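Local coordinates for protein FMN reductase (NADPH) (Bacillus subtilis, PDB 3N2S) that reduces flavin mononucleotide, nitroaromatic compounds, quinones and azo dyes with NADPH, as a homodimeric flavoenzyme, at residues K172-P177 and S206-E211; N199-T204 and E219-Q224. One frame throughout, in Å; residues are numbered along the deposited sequence.

Both contacts rest on helix 191-213, and their centres lie about 8 Å apart on the same side of the chain's centre. In contact 1 the loop 172-177, which follows strand 155-164, meets residues 206-211 of that helix; in contact 2 residues 199-204, further back on it, meet the start of helix 221-229. Along the chain the segments run 172-177, 199-204, 206-211, 219-224, so the two pairings interlock. P174 O to Y201 OH (2.8 Å) and Y209 OH to Q224 OE1 (2.7 Å), both probably hydrogen bonds, tie them together. The helix thus joins an FMN-binding loop to the following helix, and both contacts also touch the second subunit of the homodimer.

Contact 1 of 2, residues K172-P177 and S206-E211; sequences KKPRLP and SDYYRE. With FMN (flavin mononucleotide), chain E.
P174 lays its ring methylene CD over one face of the Y208 ring, a CH-pi contact with CD 3.9 Å from the ring centroid and 20° off the normal. Proline suits the place because its CD, bonded to the backbone nitrogen, is a slightly polarised C-H donor fixed by the ring. The same phenol reaches along the loop: Y208 OH lies 3.2 Å from K172 O and 3.8 Å from K173 CG, the lysine chain crossing the tyrosine at about a right angle. With CG anti to the backbone N (chi1 175°), Y208 extends from helix 191-213 toward the loop. Beside it Y209 OH, hydrogen-bonded to Q224, stands 4.0 Å from K173 CE.

K173 NZ donates to FMN O4' (2.8 Å) on the ribityl chain, and it also makes a cation-pi contact with Y42 of the second subunit. R175 brings NH1 (2.8 Å) and NH2 (2.7 Å) to the same phosphate oxygen, FMN O1P, which lies in the guanidinium plane. Q35 O and A37 O of the second subunit accept from R175 NE and NH2 and so position this arginine. The two N-H groups converging on O1P would probably offset its negative charge and fix the guanidinium's rotation.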
loop_
_atom_site.group_PDB
_atom_site.type_symbol
_atom_site.label_atom_id
_atom_site.label_comp_id
_atom_site.label_asym_id
_atom_site.label_seq_id
_atom_site.Cartn_x
_atom_site.Cartn_y
_atom_site.Cartn_z
ATOM N N LYS A 172 -14.014 16.809 -3.736
ATOM C CA LYS A 172 -13.515 15.964 -2.643
ATOM C C LYS A 172 -14.622 15.191 -1.953
ATOM O O LYS A 172 -15.742 15.689 -1.848
ATOM C CB LYS A 172 -12.747 16.796 -1.610
ATOM C CG LYS A 172 -11.342 17.206 -2.041
ATOM C CD LYS A 172 -10.786 18.372 -1.215
ATOM C CE LYS A 172 -10.501 18.015 0.230
ATOM N NZ LYS A 172 -9.760 19.097 0.929
ATOM N N LYS A 173 -14.313 13.978 -1.490
ATOM C CA LYS A 173 -15.233 13.120 -0.754
ATOM C C LYS A 173 -14.839 13.139 0.716
ATOM O O LYS A 173 -13.678 12.887 1.026
ATOM C CB LYS A 173 -15.168 11.681 -1.300
ATOM C CG LYS A 173 -16.132 11.420 -2.428
ATOM C CD LYS A 173 -15.906 10.008 -2.910
ATOM C CE LYS A 173 -17.155 9.193 -2.934
ATOM N NZ LYS A 173 -16.867 7.833 -3.393
ATOM N N PRO A 174 -15.769 13.428 1.655
ATOM C CA PRO A 174 -15.380 13.463 3.078
ATOM C C PRO A 174 -14.901 12.107 3.590
ATOM O O PRO A 174 -15.413 11.058 3.192
ATOM C CB PRO A 174 -16.668 13.891 3.795
ATOM C CG PRO A 174 -17.499 14.555 2.738
ATOM C CD PRO A 174 -17.193 13.760 1.482
ATOM N N ARG A 175 -13.906 12.149 4.460
ATOM C CA ARG A 175 -13.331 10.967 5.073
ATOM C C ARG A 175 -13.927 10.781 6.460
ATOM O O ARG A 175 -14.468 11.735 7.028
ATOM C CB ARG A 175 -11.800 11.127 5.174
ATOM C CG ARG A 175 -11.097 11.098 3.800
ATOM C CD ARG A 175 -11.318 9.768 3.061
ATOM N NE ARG A 175 -10.438 9.625 1.896
ATOM C CZ ARG A 175 -10.796 9.899 0.648
ATOM N NH1 ARG A 175 -11.999 10.387 0.386
ATOM N NH2 ARG A 175 -9.949 9.689 -0.353
ATOM N N LEU A 176 -13.805 9.560 7.005
ATOM C CA LEU A 176 -14.266 9.242 8.361
ATOM C C LEU A 176 -13.751 10.264 9.367
ATOM O O LEU A 176 -12.625 10.764 9.217
ATOM C CB LEU A 176 -13.722 7.864 8.793
ATOM C CG LEU A 176 -14.480 6.618 8.266
ATOM C CD1 LEU A 176 -13.553 5.394 8.279
ATOM C CD2 LEU A 176 -15.729 6.320 9.119
ATOM N N PRO A 177 -14.513 10.561 10.441
ATOM C CA PRO A 177 -13.980 11.462 11.478
ATOM C C PRO A 177 -12.671 10.890 11.999
ATOM O O PRO A 177 -12.509 9.668 12.042
ATOM C CB PRO A 177 -15.064 11.412 12.567
ATOM C CG PRO A 177 -16.328 11.142 11.787
ATOM C CD PRO A 177 -15.876 10.104 10.785
ATOM N N SER A 206 -24.724 11.449 3.805
ATOM C CA SER A 206 -26.077 11.637 3.270
ATOM C C SER A 206 -26.250 13.100 2.815
ATOM O O SER A 206 -26.673 13.331 1.671
ATOM C CB SER A 206 -27.140 11.224 4.286
ATOM O OG SER A 206 -27.110 12.007 5.463
ATOM N N ASP A 207 -25.806 14.077 3.653
ATOM C CA ASP A 207 -25.849 15.511 3.295
ATOM C C ASP A 207 -25.012 15.791 2.050
ATOM O O ASP A 207 -25.439 16.555 1.178
ATOM C CB ASP A 207 -25.351 16.409 4.444
ATOM C CG ASP A 207 -26.262 16.582 5.653
ATOM O OD1 ASP A 207 -25.802 17.168 6.651
ATOM O OD2 ASP A 207 -27.403 16.054 5.630
ATOM N N TYR A 208 -23.821 15.179 1.967
ATOM C CA TYR A 208 -22.923 15.318 0.823
ATOM C C TYR A 208 -23.623 14.885 -0.483
ATOM O O TYR A 208 -23.578 15.626 -1.475
ATOM C CB TYR A 208 -21.630 14.505 1.047
ATOM C CG TYR A 208 -20.707 14.492 -0.148
ATOM C CD1 TYR A 208 -19.822 15.541 -0.376
ATOM C CD2 TYR A 208 -20.746 13.455 -1.075
ATOM C CE1 TYR A 208 -18.987 15.548 -1.485
ATOM C CE2 TYR A 208 -19.922 13.457 -2.196
ATOM C CZ TYR A 208 -19.034 14.498 -2.387
ATOM O OH TYR A 208 -18.195 14.474 -3.465
ATOM N N TYR A 209 -24.239 13.689 -0.489
ATOM C CA TYR A 209 -24.951 13.213 -1.678
ATOM C C TYR A 209 -26.153 14.074 -2.033
ATOM O O TYR A 209 -26.372 14.325 -3.218
ATOM C CB TYR A 209 -25.329 11.731 -1.581
ATOM C CG TYR A 209 -24.134 10.809 -1.611
ATOM C CD1 TYR A 209 -23.134 10.963 -2.566
ATOM C CD2 TYR A 209 -24.009 9.767 -0.699
ATOM C CE1 TYR A 209 -22.026 10.118 -2.599
ATOM C CE2 TYR A 209 -22.917 8.899 -0.736
ATOM C CZ TYR A 209 -21.912 9.100 -1.667
ATOM O OH TYR A 209 -20.827 8.263 -1.722
ATOM N N ARG A 210 -26.919 14.521 -1.019
ATOM C CA ARG A 210 -28.074 15.404 -1.218
ATOM C C ARG A 210 -27.613 16.672 -1.931
ATOM O O ARG A 210 -28.164 17.001 -2.981
ATOM C CB ARG A 210 -28.736 15.740 0.125
ATOM C CG ARG A 210 -30.251 15.964 0.055
ATOM C CD ARG A 210 -30.884 16.242 1.415
ATOM N NE ARG A 210 -30.506 15.247 2.427
ATOM C CZ ARG A 210 -29.656 15.477 3.425
ATOM N NH1 ARG A 210 -29.100 16.678 3.569
ATOM N NH2 ARG A 210 -29.354 14.513 4.284
ATOM N N GLU A 211 -26.533 17.312 -1.423
ATOM C CA GLU A 211 -25.924 18.529 -1.972
ATOM C C GLU A 211 -25.392 18.326 -3.400
ATOM O O GLU A 211 -25.738 19.106 -4.290
ATOM C CB GLU A 211 -24.816 19.065 -1.025
ATOM C CG GLU A 211 -24.382 20.501 -1.290
ATOM C CD GLU A 211 -23.557 21.178 -0.203
ATOM O OE1 GLU A 211 -22.371 21.491 -0.464
ATOM O OE2 GLU A 211 -24.109 21.444 0.890
HETATM N N1 FMN E . -12.607 3.996 -8.621
HETATM C C2 FMN E . -13.193 3.598 -9.782
HETATM O O2 FMN E . -13.905 4.383 -10.436
HETATM N N3 FMN E . -13.015 2.335 -10.251
HETATM C C4 FMN E . -12.243 1.348 -9.687
HETATM O O4 FMN E . -12.112 0.217 -10.172
HETATM C C4A FMN E . -11.559 1.735 -8.433
HETATM N N5 FMN E . -10.747 0.895 -7.841
HETATM C C5A FMN E . -10.004 1.377 -6.741
HETATM C C6 FMN E . -9.039 0.504 -6.174
HETATM C C7 FMN E . -8.197 0.942 -5.162
HETATM C C7M FMN E . -7.103 0.015 -4.655
HETATM C C8 FMN E . -8.383 2.262 -4.592
HETATM C C8M FMN E . -7.550 2.748 -3.459
HETATM C C9 FMN E . -9.367 3.144 -5.130
HETATM C C9A FMN E . -10.204 2.722 -6.189
HETATM N N10 FMN E . -11.134 3.574 -6.840
HETATM C C10 FMN E . -11.801 3.181 -7.959
HETATM C "C1'" FMN E . -11.331 4.951 -6.332
HETATM C "C2'" FMN E . -12.185 4.908 -5.057
HETATM O "O2'" FMN E . -13.475 4.691 -5.452
HETATM C "C3'" FMN E . -12.085 6.286 -4.410
HETATM O "O3'" FMN E . -10.689 6.473 -4.025
HETATM C "C4'" FMN E . -13.077 6.453 -3.175
HETATM O "O4'" FMN E . -14.404 6.609 -3.716
HETATM C "C5'" FMN E . -12.755 7.780 -2.434
HETATM O "O5'" FMN E . -12.919 8.858 -3.403
HETATM P P FMN E . -11.755 9.945 -3.672
HETATM O O1P FMN E . -11.464 10.694 -2.396
HETATM O O2P FMN E . -12.399 10.709 -4.809
HETATM O O3P FMN E . -10.594 9.108 -4.236
#

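Contact 2 of 2, residues N199-T204 and E219-Q224; sequences NTYDKT and ETWSDQ
D202 of helix 191-213 grips S222, in the first turn of helix 221-229, with both carboxylate oxygens. OD1 accepts from S222 N at 2.9 Å, a nearly straight bond (171°), while OD2 accepts a hydrogen bond from S222 OG at 2.6 Å; each donor comes from the syn side, somewhat out of the carboxylate plane. With OG between its backbone N and carbonyl carbon (chi1 61°), S222 presents hydroxyl and amide to the same carboxylate. T220 is the N-cap, its OG1 accepting from D223 N at 3.2 Å. A water links T220 OG1 to D202 OD2. An acidic side chain suits a helix N-terminus, where the first-turn amides point outward and the helix dipole would probably favour negative charge. With an alanine here, both S222 N and S222 OG would probably lose their acceptor, weakening the join between the helices.

Van der Waals contact accompanies this grip: T220 CB packs against D202 CB at 3.7 Å. Among the apolar contacts, Y201 turns its ring edge to the face of W221 in an edge-to-face pair, the planes at 59° and Y201 CE2 only 3.4 Å from W221 CG. Large rings on both sides give a broad surface for this, and their polar ends are engaged: Y201 OH with P174 O and Q44 of the second subunit, W221 NE1 with Y42 O of that subunit.

Helix 191-213 therefore meets the first turn of helix 221-229, with the loop holding L176 and P177 against Y201 and the second subunit packed on W221.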
loop_
_atom_site.group_PDB
_atom_site.type_symbol
_atom_site.label_atom_id
_atom_site.label_comp_id
_atom_site.label_asym_id
_atom_site.label_seq_id
_atom_site.Cartn_x
_atom_site.Cartn_y
_atom_site.Cartn_z
ATOM N N ASN A 199 -22.777 7.659 13.288
ATOM C CA ASN A 199 -23.997 8.444 13.059
ATOM C C ASN A 199 -23.637 9.779 12.445
ATOM O O ASN A 199 -24.294 10.207 11.498
ATOM C CB ASN A 199 -24.776 8.683 14.380
ATOM C CG ASN A 199 -25.657 7.549 14.836
ATOM O OD1 ASN A 199 -25.664 6.442 14.293
ATOM N ND2 ASN A 199 -26.422 7.811 15.873
ATOM N N THR A 200 -22.604 10.446 12.995
ATOM C CA THR A 200 -22.126 11.743 12.505
ATOM C C THR A 200 -21.660 11.586 11.047
ATOM O O THR A 200 -22.031 12.395 10.205
ATOM C CB THR A 200 -20.983 12.266 13.401
ATOM O OG1 THR A 200 -21.483 12.401 14.729
ATOM C CG2 THR A 200 -20.428 13.606 12.932
ATOM N N TYR A 201 -20.841 10.562 10.773
ATOM C CA TYR A 201 -20.343 10.309 9.418
ATOM C C TYR A 201 -21.454 10.000 8.443
ATOM O O TYR A 201 -21.453 10.561 7.356
ATOM C CB TYR A 201 -19.281 9.204 9.404
ATOM C CG TYR A 201 -18.534 9.119 8.089
ATOM C CD1 TYR A 201 -17.973 10.254 7.505
ATOM C CD2 TYR A 201 -18.324 7.897 7.467
ATOM C CE1 TYR A 201 -17.240 10.170 6.319
ATOM C CE2 TYR A 201 -17.567 7.795 6.298
ATOM C CZ TYR A 201 -17.031 8.930 5.724
ATOM O OH TYR A 201 -16.318 8.815 4.555
ATOM N N ASP A 202 -22.419 9.146 8.832
ATOM C CA ASP A 202 -23.558 8.827 7.973
ATOM C C ASP A 202 -24.371 10.078 7.589
ATOM O O ASP A 202 -24.813 10.194 6.445
ATOM C CB ASP A 202 -24.459 7.774 8.627
ATOM C CG ASP A 202 -23.994 6.349 8.377
ATOM O OD1 ASP A 202 -23.145 6.146 7.473
ATOM O OD2 ASP A 202 -24.541 5.434 9.010
ATOM N N LYS A 203 -24.520 11.023 8.529
ATOM C CA LYS A 203 -25.228 12.289 8.266
ATOM C C LYS A 203 -24.369 13.155 7.306
ATOM O O LYS A 203 -24.912 13.732 6.370
ATOM C CB LYS A 203 -25.507 13.032 9.584
ATOM C CG LYS A 203 -26.369 14.285 9.390
ATOM C CD LYS A 203 -26.454 15.109 10.670
ATOM C CE LYS A 203 -27.179 16.415 10.452
ATOM N NZ LYS A 203 -26.398 17.380 9.623
ATOM N N THR A 204 -23.036 13.230 7.537
ATOM C CA THR A 204 -22.106 13.985 6.660
ATOM C C THR A 204 -22.209 13.460 5.210
ATOM O O THR A 204 -22.276 14.238 4.259
ATOM C CB THR A 204 -20.660 13.866 7.164
ATOM O OG1 THR A 204 -20.540 14.468 8.444
ATOM C CG2 THR A 204 -19.635 14.507 6.208
ATOM N N GLU A 219 -28.302 8.449 0.306
ATOM C CA GLU A 219 -27.754 7.296 1.017
ATOM C C GLU A 219 -26.655 7.658 2.013
ATOM O O GLU A 219 -25.900 8.608 1.792
ATOM C CB GLU A 219 -27.283 6.210 0.034
ATOM C CG GLU A 219 -26.192 6.674 -0.912
ATOM C CD GLU A 219 -25.646 5.652 -1.885
ATOM O OE1 GLU A 219 -25.100 6.082 -2.922
ATOM O OE2 GLU A 219 -25.744 4.434 -1.616
ATOM N N THR A 220 -26.593 6.926 3.114
ATOM C CA THR A 220 -25.586 7.099 4.154
ATOM C C THR A 220 -24.348 6.260 3.732
ATOM O O THR A 220 -24.444 5.418 2.836
ATOM C CB THR A 220 -26.113 6.586 5.493
ATOM O OG1 THR A 220 -26.343 5.183 5.390
ATOM C CG2 THR A 220 -27.386 7.337 5.976
ATOM N N TRP A 221 -23.216 6.465 4.402
ATOM C CA TRP A 221 -22.001 5.712 4.113
ATOM C C TRP A 221 -22.189 4.239 4.451
ATOM O O TRP A 221 -21.868 3.393 3.631
ATOM C CB TRP A 221 -20.816 6.282 4.910
ATOM C CG TRP A 221 -19.517 5.625 4.578
ATOM C CD1 TRP A 221 -18.773 5.803 3.447
ATOM C CD2 TRP A 221 -18.785 4.714 5.406
ATOM N NE1 TRP A 221 -17.613 5.069 3.524
ATOM C CE2 TRP A 221 -17.592 4.391 4.720
ATOM C CE3 TRP A 221 -18.998 4.179 6.686
ATOM C CZ2 TRP A 221 -16.626 3.536 5.257
ATOM C CZ3 TRP A 221 -18.042 3.325 7.217
ATOM C CH2 TRP A 221 -16.857 3.031 6.516
ATOM N N SER A 222 -22.695 3.943 5.658
ATOM C CA SER A 222 -22.886 2.562 6.118
ATOM C C SER A 222 -23.823 1.769 5.184
ATOM O O SER A 222 -23.507 0.635 4.867
ATOM C CB SER A 222 -23.360 2.537 7.568
ATOM O OG SER A 222 -24.597 3.209 7.681
ATOM N N ASP A 223 -24.885 2.391 4.653
ATOM C CA ASP A 223 -25.754 1.712 3.686
ATOM C C ASP A 223 -25.041 1.490 2.341
ATOM O O ASP A 223 -25.152 0.409 1.788
ATOM C CB ASP A 223 -27.063 2.470 3.476
ATOM C CG ASP A 223 -28.072 2.286 4.608
ATOM O OD1 ASP A 223 -27.859 1.387 5.469
ATOM O OD2 ASP A 223 -29.078 3.002 4.613
ATOM N N GLN A 224 -24.283 2.486 1.855
ATOM C CA GLN A 224 -23.520 2.398 0.606
ATOM C C GLN A 224 -22.438 1.303 0.677
ATOM O O GLN A 224 -22.401 0.448 -0.203
ATOM C CB GLN A 224 -22.878 3.755 0.279
ATOM C CG GLN A 224 -22.215 3.807 -1.100
ATOM C CD GLN A 224 -21.554 5.127 -1.391
ATOM O OE1 GLN A 224 -21.042 5.829 -0.517
ATOM N NE2 GLN A 224 -21.611 5.520 -2.640
HETATM O O HOH W 1 -27.325 4.576 8.054
#